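Local atomic coordinates of Ribose/Galactose Isomerase (Vibrio parahaemolyticus, PDB entry 3ONO), a protein that probably interconverts aldose and ketose sugar phosphates, as an isomerase of the LacAB/RpiB family. Residues V70-G75 and A112-F117. Residues are numbered along the deposited sequence; the frame is centred on the assembly and turned at random.
Sequences VVTGCG and AISLAF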
loop_
_atom_site.group_PDB
_atom_site.type_symbol
_atom_site.label_atom_id
_atom_site.label_comp_id
_atom_site.label_asym_id
_atom_site.label_seq_id
_atom_site.Cartn_x
_atom_site.Cartn_y
_atom_site.Cartn_z
ATOM N N VAL A 70 -2.847 23.145 -5.178
ATOM C CA VAL A 70 -3.478 22.414 -6.267
ATOM C C VAL A 70 -3.665 20.941 -5.907
ATOM O O VAL A 70 -2.739 20.290 -5.443
ATOM C CB VAL A 70 -2.624 22.532 -7.552
ATOM C CG1 VAL A 70 -3.049 21.487 -8.601
ATOM C CG2 VAL A 70 -2.712 23.970 -8.096
ATOM N N VAL A 71 -4.870 20.424 -6.125
ATOM C CA VAL A 71 -5.117 18.991 -6.017
ATOM C C VAL A 71 -5.318 18.493 -7.442
ATOM O O VAL A 71 -6.143 19.024 -8.170
ATOM C CB VAL A 71 -6.355 18.681 -5.188
ATOM C CG1 VAL A 71 -6.668 17.164 -5.264
ATOM C CG2 VAL A 71 -6.138 19.083 -3.721
ATOM N N THR A 72 -4.547 17.497 -7.848
ATOM C CA THR A 72 -4.674 17.001 -9.210
ATOM C C THR A 72 -4.431 15.498 -9.195
ATOM O O THR A 72 -4.418 14.883 -8.126
ATOM C CB THR A 72 -3.702 17.752 -10.165
ATOM O OG1 THR A 72 -4.014 17.439 -11.529
ATOM C CG2 THR A 72 -2.239 17.411 -9.860
ATOM N N GLY A 73 -4.222 14.906 -10.369
ATOM C CA GLY A 73 -3.932 13.484 -10.440
ATOM C C GLY A 73 -4.318 12.939 -11.803
ATOM O O GLY A 73 -4.682 13.689 -12.701
ATOM N N CYS A 74 -4.241 11.626 -11.949
ATOM C CA CYS A 74 -4.676 10.972 -13.176
ATOM C C CYS A 74 -4.780 9.489 -12.822
ATOM O O CYS A 74 -4.979 9.165 -11.642
ATOM C CB CYS A 74 -3.731 11.273 -14.356
ATOM S SG CYS A 74 -1.959 11.056 -14.013
ATOM N N GLY A 75 -4.691 8.582 -13.793
ATOM C CA GLY A 75 -4.899 7.161 -13.463
ATOM C C GLY A 75 -3.917 6.673 -12.404
ATOM O O GLY A 75 -4.293 6.032 -11.423
ATOM N N ALA A 112 1.238 21.423 -4.313
ATOM C CA ALA A 112 0.364 20.599 -5.142
ATOM C C ALA A 112 0.521 19.144 -4.760
ATOM O O ALA A 112 1.592 18.744 -4.317
ATOM C CB ALA A 112 0.697 20.793 -6.606
ATOM N N ILE A 113 -0.548 18.357 -4.890
ATOM C CA ILE A 113 -0.430 16.914 -4.725
ATOM C C ILE A 113 -1.114 16.221 -5.898
ATOM O O ILE A 113 -2.105 16.733 -6.433
ATOM C CB ILE A 113 -1.070 16.432 -3.416
ATOM C CG1 ILE A 113 -2.510 16.930 -3.305
ATOM C CG2 ILE A 113 -0.241 16.917 -2.240
ATOM C CD1 ILE A 113 -3.209 16.489 -1.985
ATOM N N SER A 114 -0.577 15.071 -6.288
ATOM C CA SER A 114 -1.132 14.297 -7.403
ATOM C C SER A 114 -1.584 12.939 -6.905
ATOM O O SER A 114 -0.784 12.164 -6.370
ATOM C CB SER A 114 -0.088 14.119 -8.498
ATOM O OG SER A 114 -0.606 13.356 -9.589
ATOM N N LEU A 115 -2.878 12.663 -7.067
ATOM C CA LEU A 115 -3.462 11.411 -6.596
ATOM C C LEU A 115 -3.593 10.410 -7.726
ATOM O O LEU A 115 -3.615 10.795 -8.894
ATOM C CB LEU A 115 -4.865 11.679 -6.027
ATOM C CG LEU A 115 -4.938 12.241 -4.599
ATOM C CD1 LEU A 115 -4.316 13.646 -4.517
ATOM C CD2 LEU A 115 -6.399 12.291 -4.122
ATOM N N ALA A 116 -3.714 9.132 -7.364
ATOM C CA ALA A 116 -4.017 8.081 -8.339
ATOM C C ALA A 116 -5.500 7.767 -8.234
ATOM O O ALA A 116 -5.971 7.323 -7.175
ATOM C CB ALA A 116 -3.187 6.833 -8.030
ATOM N N PHE A 117 -6.242 8.008 -9.310
ATOM C CA PHE A 117 -7.691 7.805 -9.289
ATOM C C PHE A 117 -8.121 6.482 -9.932
ATOM O O PHE A 117 -9.300 6.135 -9.867
ATOM C CB PHE A 117 -8.419 8.963 -9.978
ATOM C CG PHE A 117 -8.179 10.300 -9.330
ATOM C CD1 PHE A 117 -8.574 10.530 -8.021
ATOM C CD2 PHE A 117 -7.550 11.315 -10.020
ATOM C CE1 PHE A 117 -8.350 11.758 -7.431
ATOM C CE2 PHE A 117 -7.330 12.552 -9.424
ATOM C CZ PHE A 117 -7.735 12.750 -8.120
#
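V71 and I113 sit side by side on two neighbouring parallel strands, 69-74 and 112-116, inside the parallel sheet of this alpha-beta-alpha sandwich. Five backbone hydrogen bonds link 70-75 to 112-117, from I113 N to V70 O (3.0 Å) at one end to F117 N, just past its strand, donating to C74 O (2.9 Å) at the other. On the face of V71, I113 and L115, branched aliphatic chains suit the buried layer: V71 CG2 meets I113 CG1 at 4.2 Å, while V71 CG1 approaches L115 CD1. The other face carries V70, T72, A112 and S114; there small S114 and beta-branched T72 pack against A80 of helix 78-85, while V70 and T72 also meet L62 and L54 of helix 51-63. T72 turns OG1 anti to its own N (chi1 -169°), which hands the hydroxyl to M9 O and leaves CG2 3.5 Å from I113 O. S114 OG likewise finds its partner in G77 O, passing 3.4 Å from G73 CA. G73, at phi 156°, adopts a backbone shape open to glycine, its bare CA lying against L115 O. The F117 ring, CG anti to its carbonyl carbon (chi1 -61°), packs there too, with CE2 3.7 Å from G73 CA.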